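Long-range contacts in arsenite methyltransferase (Chlamydomonas reinhardtii, PDB 5EVJ), which probably transfers methyl groups from S-adenosyl-L-methionine to trivalent arsenic, turning glutathione-bound arsenite into mono-, di- and trimethylated products: residues A[245-250]-A[267-272]; A[289-294]-A[337-342]. The protein carries 15 engineered substitutions. All coordinates share one frame; numbering follows the deposited sequence.

Contact 1 (A[245-250]-A[267-272]); sequences LEAEEI and YSITYR. Engineered in segment 245-250: A247 (natural residue Cys).
The carbonyl oxygen T270 O accepts the amide of L245, with L245 N 2.7 Å away and the N-H...O angle at 165°. This bond is one rung of the antiparallel pair formed by strands 243-249 and 266-274, the pair at one margin of the seven-stranded sheet, ordered 3-2-1-4-5-7-6 as in class I Rossmann-like methyltransferases, in which 266-274 is the one reversed strand; 243-249 is outermost, and 266-274 lies between it and strand 193-202. Three oxygens are each met by an amide and a CA-H: E246 O by T270 N and I269 CA, E248 O by S268 N and Y267 CA, and S268 O by E248 N and by A247 CA at 3.2 Å.

On the face that carries A247, I269, E249 and Y267, the CB of A247, an engineered residue (cysteine in the natural sequence), meets I269 CG1 at 4.0 Å. Next to that pair, the Y267 ring crosses the E249 side chain at a slant, its CG set beside its own backbone N (chi1 -55°), which brings CE2 to 3.8 Å from E249 CB. The E249 carboxylate is engaged by R265 in a salt bridge. R272 CG and CD pass L245 CB, both at 4.1 Å, while the guanidinium NE pairs with E194. At the other end, I250 CD1 reaches back over the backbone, coming 4.0 Å from S268 N.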
loop_
_atom_site.group_PDB
_atom_site.type_symbol
_atom_site.label_atom_id
_atom_site.label_comp_id
_atom_site.label_asym_id
_atom_site.label_seq_id
_atom_site.Cartn_x
_atom_site.Cartn_y
_atom_site.Cartn_z
ATOM N N LEU A 245 -3.780 5.130 5.955
ATOM C CA LEU A 245 -5.166 4.729 5.711
ATOM C C LEU A 245 -5.773 4.194 7.005
ATOM O O LEU A 245 -6.914 4.484 7.320
ATOM C CB LEU A 245 -5.236 3.646 4.596
ATOM C CG LEU A 245 -6.646 3.029 4.360
ATOM C CD1 LEU A 245 -7.675 4.101 3.995
ATOM C CD2 LEU A 245 -6.694 1.897 3.355
ATOM N N GLU A 246 -4.998 3.418 7.765
ATOM C CA GLU A 246 -5.439 2.932 9.053
ATOM C C GLU A 246 -4.285 2.350 9.889
ATOM O O GLU A 246 -3.265 1.874 9.370
ATOM C CB GLU A 246 -6.518 1.876 8.902
ATOM C CG GLU A 246 -6.000 0.525 8.437
ATOM C CD GLU A 246 -7.148 -0.373 7.996
ATOM O OE1 GLU A 246 -7.955 -0.805 8.858
ATOM O OE2 GLU A 246 -7.256 -0.635 6.780
ATOM N N ALA A 247 -4.456 2.442 11.194
ATOM C CA ALA A 247 -3.412 2.051 12.111
ATOM C C ALA A 247 -4.082 1.294 13.238
ATOM O O ALA A 247 -5.176 1.649 13.698
ATOM C CB ALA A 247 -2.681 3.277 12.649
ATOM N N GLU A 248 -3.430 0.233 13.646
ATOM C CA GLU A 248 -3.836 -0.489 14.822
ATOM C C GLU A 248 -2.614 -0.671 15.747
ATOM O O GLU A 248 -1.552 -1.179 15.327
ATOM C CB GLU A 248 -4.525 -1.834 14.454
ATOM C CG GLU A 248 -6.010 -1.768 14.012
ATOM C CD GLU A 248 -6.930 -0.851 14.863
ATOM O OE1 GLU A 248 -6.782 -0.806 16.110
ATOM O OE2 GLU A 248 -7.831 -0.169 14.287
ATOM N N GLU A 249 -2.764 -0.230 16.994
ATOM C CA GLU A 249 -1.734 -0.465 17.981
ATOM C C GLU A 249 -1.647 -1.945 18.194
ATOM O O GLU A 249 -2.663 -2.602 18.337
ATOM C CB GLU A 249 -1.999 0.260 19.312
ATOM C CG GLU A 249 -0.933 -0.083 20.371
ATOM C CD GLU A 249 -0.805 0.923 21.511
ATOM O OE1 GLU A 249 -1.697 1.819 21.689
ATOM O OE2 GLU A 249 0.236 0.827 22.224
ATOM N N ILE A 250 -0.421 -2.449 18.150
ATOM C CA ILE A 250 -0.084 -3.833 18.303
ATOM C C ILE A 250 0.268 -4.017 19.779
ATOM O O ILE A 250 1.288 -3.506 20.247
ATOM C CB ILE A 250 1.158 -4.085 17.443
ATOM C CG1 ILE A 250 0.734 -4.463 16.030
ATOM C CG2 ILE A 250 2.052 -5.194 17.996
ATOM C CD1 ILE A 250 1.924 -4.654 15.105
ATOM N N TYR A 267 2.747 0.024 15.975
ATOM C CA TYR A 267 1.583 0.047 15.091
ATOM C C TYR A 267 1.756 -0.768 13.803
ATOM O O TYR A 267 2.852 -0.914 13.224
ATOM C CB TYR A 267 1.209 1.498 14.710
ATOM C CG TYR A 267 1.016 2.303 15.958
ATOM C CD1 TYR A 267 2.110 2.703 16.714
ATOM C CD2 TYR A 267 -0.252 2.568 16.434
ATOM C CE1 TYR A 267 1.951 3.396 17.889
ATOM C CE2 TYR A 267 -0.442 3.294 17.576
ATOM C CZ TYR A 267 0.665 3.698 18.305
ATOM O OH TYR A 267 0.497 4.373 19.485
ATOM N N SER A 268 0.624 -1.266 13.381
ATOM C CA SER A 268 0.438 -1.863 12.103
ATOM C C SER A 268 -0.172 -0.692 11.364
ATOM O O SER A 268 -1.254 -0.233 11.726
ATOM C CB SER A 268 -0.646 -2.960 12.254
ATOM O OG SER A 268 -0.994 -3.516 11.010
ATOM N N ILE A 269 0.521 -0.188 10.353
ATOM C CA ILE A 269 -0.030 0.952 9.563
ATOM C C ILE A 269 -0.036 0.601 8.073
ATOM O O ILE A 269 0.950 0.033 7.541
ATOM C CB ILE A 269 0.794 2.250 9.704
ATOM C CG1 ILE A 269 1.002 2.646 11.184
ATOM C CG2 ILE A 269 0.167 3.403 8.894
ATOM C CD1 ILE A 269 1.935 3.867 11.349
ATOM N N THR A 270 -1.142 0.964 7.417
ATOM C CA THR A 270 -1.286 0.826 5.981
ATOM C C THR A 270 -1.133 2.237 5.472
ATOM O O THR A 270 -1.922 3.137 5.796
ATOM C CB THR A 270 -2.674 0.235 5.524
ATOM O OG1 THR A 270 -2.847 -1.104 5.991
ATOM C CG2 THR A 270 -2.737 0.156 3.976
ATOM N N TYR A 271 -0.141 2.392 4.625
ATOM C CA TYR A 271 0.221 3.666 4.048
ATOM C C TYR A 271 -0.156 3.722 2.591
ATOM O O TYR A 271 -0.099 2.683 1.880
ATOM C CB TYR A 271 1.779 3.881 4.149
ATOM C CG TYR A 271 2.169 4.555 5.449
ATOM C CD1 TYR A 271 1.756 5.858 5.739
ATOM C CD2 TYR A 271 2.966 3.885 6.388
ATOM C CE1 TYR A 271 2.133 6.494 6.931
ATOM C CE2 TYR A 271 3.355 4.479 7.567
ATOM C CZ TYR A 271 2.902 5.772 7.863
ATOM O OH TYR A 271 3.260 6.310 9.068
ATOM N N ARG A 272 -0.411 4.948 2.135
ATOM C CA ARG A 272 -0.724 5.245 0.777
ATOM C C ARG A 272 0.297 6.216 0.205
ATOM O O ARG A 272 0.410 7.361 0.661
ATOM C CB ARG A 272 -2.127 5.800 0.666
ATOM C CG ARG A 272 -3.140 4.850 1.314
ATOM C CD ARG A 272 -4.546 5.243 0.830
ATOM N NE ARG A 272 -4.835 4.799 -0.542
ATOM C CZ ARG A 272 -6.055 4.575 -1.053
ATOM N NH1 ARG A 272 -7.145 4.799 -0.339
ATOM N NH2 ARG A 272 -6.198 4.091 -2.316
#

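Contact 2 (A[289-294]-A[337-342])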
loop_
_atom_site.group_PDB
_atom_site.type_symbol
_atom_site.label_atom_id
_atom_site.label_comp_id
_atom_site.label_asym_id
_atom_site.label_seq_id
_atom_site.Cartn_x
_atom_site.Cartn_y
_atom_site.Cartn_z
ATOM N N GLN A 289 -9.909 23.898 -4.874
ATOM C CA GLN A 289 -10.555 22.820 -5.556
ATOM C C GLN A 289 -11.640 22.163 -4.701
ATOM O O GLN A 289 -11.590 22.188 -3.441
ATOM C CB GLN A 289 -9.533 21.790 -6.039
ATOM C CG GLN A 289 -8.531 22.309 -7.058
ATOM C CD GLN A 289 -7.232 21.492 -6.976
ATOM O OE1 GLN A 289 -6.580 21.421 -5.931
ATOM N NE2 GLN A 289 -6.936 20.789 -8.036
ATOM N N VAL A 290 -12.594 21.535 -5.396
ATOM C CA VAL A 290 -13.637 20.690 -4.720
ATOM C C VAL A 290 -13.656 19.312 -5.330
ATOM O O VAL A 290 -13.647 19.217 -6.563
ATOM C CB VAL A 290 -15.025 21.348 -4.979
ATOM C CG1 VAL A 290 -16.200 20.484 -4.484
ATOM C CG2 VAL A 290 -15.028 22.768 -4.376
ATOM N N ALA A 291 -13.784 18.285 -4.491
ATOM C CA ALA A 291 -13.889 16.877 -4.906
ATOM C C ALA A 291 -15.283 16.255 -4.621
ATOM O O ALA A 291 -15.934 16.536 -3.569
ATOM C CB ALA A 291 -12.804 16.016 -4.225
ATOM N N VAL A 292 -15.765 15.440 -5.564
ATOM C CA VAL A 292 -17.032 14.812 -5.359
ATOM C C VAL A 292 -16.752 13.405 -5.742
ATOM O O VAL A 292 -16.298 13.120 -6.904
ATOM C CB VAL A 292 -18.166 15.403 -6.276
ATOM C CG1 VAL A 292 -19.560 14.859 -5.913
ATOM C CG2 VAL A 292 -18.166 16.918 -6.237
ATOM N N TYR A 293 -16.951 12.536 -4.757
ATOM C CA TYR A 293 -16.938 11.153 -5.015
ATOM C C TYR A 293 -18.244 10.702 -5.581
ATOM O O TYR A 293 -19.294 10.991 -5.024
ATOM C CB TYR A 293 -16.625 10.456 -3.776
ATOM C CG TYR A 293 -16.766 8.982 -3.947
ATOM C CD1 TYR A 293 -15.952 8.293 -4.865
ATOM C CD2 TYR A 293 -17.676 8.251 -3.132
ATOM C CE1 TYR A 293 -16.059 6.909 -5.008
ATOM C CE2 TYR A 293 -17.773 6.855 -3.269
ATOM C CZ TYR A 293 -16.967 6.178 -4.210
ATOM O OH TYR A 293 -17.046 4.795 -4.373
ATOM N N LYS A 294 -18.184 10.031 -6.729
ATOM C CA LYS A 294 -19.373 9.692 -7.517
ATOM C C LYS A 294 -20.035 8.361 -7.107
ATOM O O LYS A 294 -21.072 7.992 -7.648
ATOM C CB LYS A 294 -19.089 9.718 -9.072
ATOM C CG LYS A 294 -18.929 11.107 -9.649
ATOM C CD LYS A 294 -18.758 11.079 -11.180
ATOM C CE LYS A 294 -17.320 10.710 -11.499
ATOM N NZ LYS A 294 -16.881 11.170 -12.843
ATOM N N PHE A 337 -14.283 10.265 -9.428
ATOM C CA PHE A 337 -14.321 11.544 -8.730
ATOM C C PHE A 337 -14.477 12.659 -9.703
ATOM O O PHE A 337 -13.924 12.565 -10.753
ATOM C CB PHE A 337 -13.004 11.807 -7.982
ATOM C CG PHE A 337 -12.904 10.997 -6.761
ATOM C CD1 PHE A 337 -12.398 9.727 -6.821
ATOM C CD2 PHE A 337 -13.371 11.516 -5.520
ATOM C CE1 PHE A 337 -12.318 8.939 -5.673
ATOM C CE2 PHE A 337 -13.296 10.736 -4.358
ATOM C CZ PHE A 337 -12.796 9.445 -4.415
ATOM N N THR A 338 -15.140 13.750 -9.311
ATOM C CA THR A 338 -15.129 14.983 -10.084
ATOM C C THR A 338 -14.355 15.972 -9.253
ATOM O O THR A 338 -14.566 16.092 -8.028
ATOM C CB THR A 338 -16.593 15.530 -10.255
ATOM O OG1 THR A 338 -17.462 14.485 -10.720
ATOM C CG2 THR A 338 -16.729 16.770 -11.193
ATOM N N ILE A 339 -13.499 16.721 -9.935
ATOM C CA ILE A 339 -12.767 17.818 -9.364
ATOM C C ILE A 339 -13.296 19.065 -9.959
ATOM O O ILE A 339 -13.332 19.229 -11.180
ATOM C CB ILE A 339 -11.270 17.776 -9.784
ATOM C CG1 ILE A 339 -10.640 16.454 -9.353
ATOM C CG2 ILE A 339 -10.532 18.808 -8.998
ATOM C CD1 ILE A 339 -10.739 16.232 -7.830
ATOM N N ILE A 340 -13.655 20.006 -9.110
ATOM C CA ILE A 340 -14.056 21.284 -9.645
ATOM C C ILE A 340 -12.966 22.254 -9.285
ATOM O O ILE A 340 -12.567 22.371 -8.129
ATOM C CB ILE A 340 -15.386 21.707 -8.981
ATOM C CG1 ILE A 340 -16.527 20.804 -9.483
ATOM C CG2 ILE A 340 -15.699 23.121 -9.342
ATOM C CD1 ILE A 340 -17.527 20.376 -8.422
ATOM N N GLY A 341 -12.518 23.001 -10.263
ATOM C CA GLY A 341 -11.436 23.937 -10.068
ATOM C C GLY A 341 -10.185 23.431 -10.731
ATOM O O GLY A 341 -10.203 22.447 -11.466
ATOM N N ASP A 342 -9.075 24.120 -10.487
ATOM C CA ASP A 342 -7.788 23.662 -10.936
ATOM C C ASP A 342 -6.709 24.410 -10.138
ATOM O O ASP A 342 -6.974 24.918 -9.049
ATOM C CB ASP A 342 -7.683 23.880 -12.440
ATOM C CG ASP A 342 -7.777 25.316 -12.800
ATOM O OD1 ASP A 342 -7.599 26.177 -11.895
ATOM O OD2 ASP A 342 -8.030 25.597 -13.978
HETATM O O HOH W 1 -7.674 20.293 -10.764
#
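Y293 and F337 cross obliquely on one face of an antiparallel strand pair, their ring planes at 43° and their centroids 5.0 Å apart. Y293 CD1 lies over one face of the F337 ring, off toward its rim, 3.4 Å from F337 CZ. With its CG beside its own backbone N (chi1 -75°), F337 leans across to the partner strand and packs CE2 against Y293 CB. A291 and I339 continue this face, which helix 322-329 and F312 cover. Were F337 an alanine, the face under Y293 CD1 would be gone, and the tyrosine ring would probably have a gap beside it.

On the reverse face V290 and I340 run alongside each other in the same direction, CB to CB 4.0 Å, while I340 CD1 slants across to V292 CG2. The K294 chain, kinked about its CG-CD bond, passes roughly perpendicular to T338, with K294 CD 3.7 Å from T338 OG1. Strand 289-293 is central in this three-stranded sheet, and V290 and V292 each exchange two amide bonds with strand 337-340, including I340 N to V290 O at 2.7 Å. The polar ladder fixes the register, and apolar side chains on both faces supply most of the remaining packing.

How the contacts relate
The two contacts are built alike, as antiparallel strand pairs, but share no element: contact 1 closes along the chain before contact 2 opens, and their centres lie 27 Å apart, with nearest atoms about 8 Å apart. Contact 1 forms the margin of the large methyltransferase sheet and is mainly a surface contact, with glutamates along its outermost strand and salt bridges reaching beyond the pair. Contact 2 belongs to a separate small sheet, is partly buried and lies farther from the centre of the chain. Its side-chain packing is mostly aliphatic and aromatic, with one face against a helix; both pairs have four backbone hydrogen bonds, but contact 1 adds few apolar side-chain contacts and contact 2 several.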